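Sialidase B (Streptococcus pneumoniae serotype 4, PDB 4XJW) hydrolyses the alpha-glycosidic linkages that join terminal sialic acids to oligosaccharides, glycoproteins and glycolipids, as a family 33 glycoside hydrolase. Local coordinates at residues Gly217-Ala225 with Ile237-Asn247. The protein carries 1 engineered substitution. Numbering follows the deposited sequence.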
ATOM      1  N   GLY A 217      -1.037 -22.305  11.167  1.00  8.38           N
ATOM      2  CA  GLY A 217      -0.488 -22.334   9.816  1.00 11.04           C
ATOM      3  C   GLY A 217      -1.189 -21.364   8.875  1.00  9.20           C
ATOM      4  O   GLY A 217      -0.729 -21.113   7.752  1.00 14.12           O
ATOM      5  N   ARG A 218      -2.326 -20.843   9.322  1.00  7.90           N
ATOM      6  CA  ARG A 218      -3.000 -19.773   8.587  1.00  8.45           C
ATOM      7  C   ARG A 218      -2.103 -18.537   8.550  1.00 10.19           C
ATOM      8  O   ARG A 218      -1.501 -18.171   9.550  1.00 10.50           O
ATOM      9  CB  ARG A 218      -4.354 -19.441   9.219  1.00  9.73           C
ATOM     10  CG  ARG A 218      -5.043 -18.224   8.600  1.00  9.68           C
ATOM     11  CD  ARG A 218      -6.468 -18.070   9.133  1.00  9.91           C
ATOM     12  NE  ARG A 218      -7.357 -19.109   8.617  1.00 10.05           N
ATOM     13  CZ  ARG A 218      -8.649 -19.203   8.914  1.00 14.22           C
ATOM     14  NH1 ARG A 218      -9.217 -18.323   9.729  1.00 12.70           N
ATOM     15  NH2 ARG A 218      -9.376 -20.183   8.391  1.00 14.77           N
ATOM     16  N   VAL A 219      -1.995 -17.925   7.381  1.00  8.55           N
ATOM     17  CA  VAL A 219      -1.223 -16.695   7.232  1.00  7.97           C
ATOM     18  C   VAL A 219      -2.226 -15.555   7.094  1.00  9.60           C
ATOM     19  O   VAL A 219      -3.135 -15.625   6.262  1.00  9.12           O
ATOM     20  CB  VAL A 219      -0.306 -16.757   5.996  1.00  8.41           C
ATOM     21  CG1 VAL A 219       0.487 -15.457   5.860  1.00  8.82           C
ATOM     22  CG2 VAL A 219       0.648 -17.940   6.108  1.00 10.76           C
ATOM     23  N   LEU A 220      -2.073 -14.526   7.924  1.00  7.46           N
ATOM     24  CA  LEU A 220      -3.012 -13.405   7.980  1.00  7.06           C
ATOM     25  C   LEU A 220      -2.333 -12.155   7.431  1.00  8.38           C
ATOM     26  O   LEU A 220      -1.127 -11.944   7.633  1.00 10.54           O
ATOM     27  CB  LEU A 220      -3.448 -13.153   9.425  1.00  9.53           C
ATOM     28  CG  LEU A 220      -4.516 -12.089   9.713  1.00  8.04           C
ATOM     29  CD1 LEU A 220      -5.812 -12.467   9.016  1.00 10.23           C
ATOM     30  CD2 LEU A 220      -4.735 -11.920  11.223  1.00 11.45           C
ATOM     31  N   SER A 221      -3.100 -11.342   6.710  1.00  8.32           N
ATOM     32  CA  SER A 221      -2.596 -10.060   6.209  1.00  7.98           C
ATOM     33  C   SER A 221      -3.573  -8.963   6.558  1.00  6.66           C
ATOM     34  O   SER A 221      -4.778  -9.138   6.444  1.00  8.71           O
ATOM     35  CB  SER A 221      -2.401 -10.121   4.685  1.00  9.06           C
ATOM     36  OG  SER A 221      -2.067  -8.842   4.132  1.00 10.40           O
ATOM     37  N   SER A 222      -3.048  -7.818   6.987  1.00  8.19           N
ATOM     38  CA  SER A 222      -3.871  -6.611   7.105  1.00 10.20           C
ATOM     39  C   SER A 222      -3.335  -5.500   6.211  1.00 10.45           C
ATOM     40  O   SER A 222      -2.205  -5.583   5.710  1.00  9.42           O
ATOM     41  CB  SER A 222      -4.017  -6.133   8.554  1.00  9.42           C
ATOM     42  OG  SER A 222      -2.786  -5.731   9.117  1.00 12.34           O
ATOM     43  N   ILE A 223      -4.163  -4.481   5.995  1.00  8.08           N
ATOM     44  CA  ILE A 223      -3.861  -3.434   5.024  1.00  7.65           C
ATOM     45  C   ILE A 223      -4.715  -2.212   5.307  1.00 10.23           C
ATOM     46  O   ILE A 223      -5.789  -2.323   5.905  1.00  8.63           O
ATOM     47  CB  ILE A 223      -4.118  -3.953   3.578  1.00 10.74           C
ATOM     48  CG1 ILE A 223      -3.464  -3.055   2.529  1.00 13.54           C
ATOM     49  CG2 ILE A 223      -5.597  -4.010   3.249  1.00  9.19           C
ATOM     50  CD1 ILE A 223      -2.352  -3.692   1.823  1.00 13.16           C
ATOM     51  N   ASP A 224      -4.213  -1.046   4.911  1.00  8.42           N
ATOM     52  CA  ASP A 224      -5.036   0.158   4.796  1.00  6.96           C
ATOM     53  C   ASP A 224      -5.803   0.073   3.483  1.00  7.75           C
ATOM     54  O   ASP A 224      -5.189   0.011   2.418  1.00  7.82           O
ATOM     55  CB  ASP A 224      -4.156   1.408   4.688  1.00  8.19           C
ATOM     56  CG  ASP A 224      -3.595   1.901   6.014  1.00 10.63           C
ATOM     57  OD1 ASP A 224      -3.407   1.135   6.981  1.00 14.96           O
ATOM     58  OD2 ASP A 224      -3.287   3.113   6.054  1.00 13.19           O
ATOM     59  N   ALA A 225      -7.131   0.055   3.568  1.00  9.06           N
ATOM     60  CA  ALA A 225      -8.002   0.174   2.416  1.00  6.04           C
ATOM     61  C   ALA A 225      -8.233   1.685   2.289  1.00  8.05           C
ATOM     62  O   ALA A 225      -8.951   2.274   3.098  1.00  9.67           O
ATOM     63  CB  ALA A 225      -9.312  -0.566   2.663  1.00  9.82           C
ATOM     64  N   ILE A 237     -10.090   5.965   5.338  1.00  8.58           N
ATOM     65  CA  ILE A 237      -9.317   4.734   5.286  1.00 10.39           C
ATOM     66  C   ILE A 237      -9.893   3.755   6.298  1.00 10.31           C
ATOM     67  O   ILE A 237     -10.206   4.153   7.421  1.00  9.80           O
ATOM     68  CB  ILE A 237      -7.836   4.984   5.653  1.00 10.87           C
ATOM     69  CG1 ILE A 237      -7.223   6.077   4.777  1.00 11.63           C
ATOM     70  CG2 ILE A 237      -7.044   3.666   5.591  1.00 10.75           C
ATOM     71  CD1 ILE A 237      -5.875   6.596   5.294  1.00 10.10           C
ATOM     72  N   ASN A 238     -10.042   2.488   5.892  1.00  8.45           N
ATOM     73  CA  ASN A 238     -10.435   1.404   6.797  1.00 10.45           C
ATOM     74  C   ASN A 238      -9.280   0.407   6.892  1.00 10.04           C
ATOM     75  O   ASN A 238      -8.413   0.396   6.030  1.00  8.64           O
ATOM     76  CB  ASN A 238     -11.673   0.666   6.252  1.00 10.54           C
ATOM     77  CG  ASN A 238     -12.962   1.486   6.333  1.00 11.91           C
ATOM     78  OD1 ASN A 238     -13.142   2.312   7.220  1.00 11.11           O
ATOM     79  ND2 ASN A 238     -13.881   1.225   5.403  1.00 11.06           N
ATOM     80  N   ILE A 239      -9.283  -0.451   7.911  1.00  9.37           N
ATOM     81  CA  ILE A 239      -8.325  -1.563   7.976  1.00  8.87           C
ATOM     82  C   ILE A 239      -9.014  -2.836   7.507  1.00  9.07           C
ATOM     83  O   ILE A 239     -10.063  -3.205   8.034  1.00  9.27           O
ATOM     84  CB  ILE A 239      -7.784  -1.781   9.399  1.00  9.79           C
ATOM     85  CG1 ILE A 239      -7.198  -0.486   9.985  1.00 10.24           C
ATOM     86  CG2 ILE A 239      -6.745  -2.899   9.397  1.00 11.37           C
ATOM     87  CD1 ILE A 239      -6.101   0.164   9.125  1.00 10.46           C
ATOM     88  N   ALA A 240      -8.435  -3.496   6.504  1.00  9.18           N
ATOM     89  CA  ALA A 240      -9.012  -4.725   5.953  1.00  9.04           C
ATOM     90  C   ALA A 240      -8.063  -5.888   6.193  1.00 10.47           C
ATOM     91  O   ALA A 240      -6.856  -5.691   6.375  1.00  8.97           O
ATOM     92  CB  ALA A 240      -9.308  -4.569   4.455  1.00  8.18           C
ATOM     93  N   THR A 241      -8.615  -7.099   6.197  1.00  9.13           N
ATOM     94  CA  THR A 241      -7.813  -8.311   6.397  1.00  8.33           C
ATOM     95  C   THR A 241      -8.216  -9.417   5.431  1.00  8.74           C
ATOM     96  O   THR A 241      -9.352  -9.453   4.952  1.00  8.99           O
ATOM     97  CB  THR A 241      -7.880  -8.868   7.855  1.00  8.83           C
ATOM     98  OG1 THR A 241      -9.223  -9.222   8.186  1.00 10.46           O
ATOM     99  CG2 THR A 241      -7.427  -7.848   8.882  1.00  8.88           C
ATOM    100  N   SER A 242      -7.260 -10.307   5.176  1.00  8.40           N
ATOM    101  CA  SER A 242      -7.463 -11.517   4.377  1.00  7.79           C
ATOM    102  C   SER A 242      -6.508 -12.599   4.892  1.00  9.10           C
ATOM    103  O   SER A 242      -5.455 -12.286   5.433  1.00  9.49           O
ATOM    104  CB  SER A 242      -7.195 -11.205   2.898  1.00  8.57           C
ATOM    105  OG  SER A 242      -7.224 -12.383   2.092  1.00  8.95           O
ATOM    106  N   TYR A 243      -6.872 -13.869   4.762  1.00  8.43           N
ATOM    107  CA  TYR A 243      -5.983 -14.942   5.227  1.00 10.23           C
ATOM    108  C   TYR A 243      -5.842 -16.027   4.167  1.00 10.94           C
ATOM    109  O   TYR A 243      -6.687 -16.165   3.262  1.00  9.74           O
ATOM    110  CB  TYR A 243      -6.473 -15.564   6.567  1.00  8.17           C
ATOM    111  CG  TYR A 243      -7.911 -15.998   6.508  1.00  9.24           C
ATOM    112  CD1 TYR A 243      -8.261 -17.227   5.975  1.00  9.47           C
ATOM    113  CD2 TYR A 243      -8.926 -15.135   6.917  1.00 10.48           C
ATOM    114  CE1 TYR A 243      -9.600 -17.607   5.884  1.00 15.04           C
ATOM    115  CE2 TYR A 243     -10.250 -15.493   6.831  1.00 12.13           C
ATOM    116  CZ  TYR A 243     -10.584 -16.725   6.310  1.00 13.68           C
ATOM    117  OH  TYR A 243     -11.912 -17.081   6.226  1.00 16.07           O
ATOM    118  N   SER A 244      -4.762 -16.791   4.277  1.00  7.75           N
ATOM    119  CA  SER A 244      -4.525 -17.918   3.396  1.00  9.66           C
ATOM    120  C   SER A 244      -4.322 -19.167   4.241  1.00  9.50           C
ATOM    121  O   SER A 244      -3.571 -19.140   5.226  1.00 10.04           O
ATOM    122  CB  SER A 244      -3.285 -17.662   2.531  1.00  9.13           C
ATOM    123  OG  SER A 244      -2.940 -18.867   1.853  1.00  8.74           O
ATOM    124  N   ASP A 245      -4.983 -20.266   3.856  1.00  9.08           N
ATOM    125  CA  ASP A 245      -4.815 -21.541   4.549  1.00  9.88           C
ATOM    126  C   ASP A 245      -3.948 -22.523   3.781  1.00  9.64           C
ATOM    127  O   ASP A 245      -3.779 -23.677   4.209  1.00 11.67           O
ATOM    128  CB  ASP A 245      -6.179 -22.173   4.868  1.00 10.81           C
ATOM    129  CG  ASP A 245      -6.901 -21.441   5.966  1.00 11.69           C
ATOM    130  OD1 ASP A 245      -6.207 -20.976   6.888  1.00 13.17           O
ATOM    131  OD2 ASP A 245      -8.135 -21.308   5.897  1.00 15.19           O
ATOM    132  N   ASP A 246      -3.408 -22.091   2.652  1.00  8.45           N
ATOM    133  CA  ASP A 246      -2.611 -22.964   1.807  1.00  9.83           C
ATOM    134  C   ASP A 246      -1.258 -22.346   1.485  1.00 10.44           C
ATOM    135  O   ASP A 246      -0.800 -22.378   0.339  1.00 11.70           O
ATOM    136  CB  ASP A 246      -3.376 -23.356   0.524  1.00 10.24           C
ATOM    137  CG  ASP A 246      -3.877 -22.155  -0.254  1.00 11.79           C
ATOM    138  OD1 ASP A 246      -3.494 -21.009   0.075  1.00 11.28           O
ATOM    139  OD2 ASP A 246      -4.659 -22.360  -1.207  1.00 13.68           O
ATOM    140  N   ASN A 247      -0.626 -21.793   2.517  1.00 10.27           N
ATOM    141  CA  ASN A 247       0.727 -21.259   2.407  1.00 10.58           C
ATOM    142  C   ASN A 247       0.866 -20.140   1.376  1.00 12.17           C
ATOM    143  O   ASN A 247       1.884 -20.034   0.692  1.00 11.60           O
ATOM    144  CB  ASN A 247       1.717 -22.392   2.140  1.00 12.07           C
ATOM    145  CG  ASN A 247       1.798 -23.361   3.298  1.00 17.39           C
ATOM    146  OD1 ASN A 247       1.610 -22.981   4.450  1.00 21.58           O
ATOM    147  ND2 ASN A 247       2.036 -24.628   2.996  1.00 16.46           N
TER
HETATM  148  O   HOH W   1      -1.416 -21.027   5.083  1.00 14.87           O
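The guanidinium of Arg218 lies flat on one face of the Tyr243 ring: the planes are 17° apart, and Arg218 CZ sits 3.8 Å from the ring centroid, displaced toward the CD1-CE1 rim, which makes this an offset cation-pi stack. At the guanidinium edge Asp245 binds side-on. Arg218 NE reaches Asp245 OD1 at 2.8 Å, almost straight (178°) and in plane, while Arg218 NH2 meets Asp245 OD2 at 3.0 Å, the oxygen standing somewhat out of the guanidinium plane; each oxygen uses its syn lone pair. The bend at chi3 (-71°) in an otherwise extended chain brings the guanidinium over the ring with its NE edge toward Asp245, and Arg218 NH1 continues to Glu431 in a second salt bridge. Next to this cluster, strands 219-225 and 237-244 form the antiparallel hairpin at the middle of a four-stranded sheet, one blade of the sialidase beta-propeller; strand 237-244, the third of the four, leads into the first BNR/Asp-box repeat. Paired backbone bonds set the register, as at Val219 and Ser244, where Ser244 N to Val219 O is 2.8 Å. At this end of the hairpin a water donates to Gly217 O and Ser244 O and accepts from Asn247 N, linking the turn after strand 237-244 to the loop entering strand 219-225. Toward the other end, Asp224 and Ile239 lie side by side, pointing the same way, in van der Waals contact (Asp224 OD1 to Ile239 CD1, 3.6 Å). The Asp224 side chain, salt-bridged to Arg226 through OD2, is about 5 Å from that of Arg207, which by similarity binds substrate.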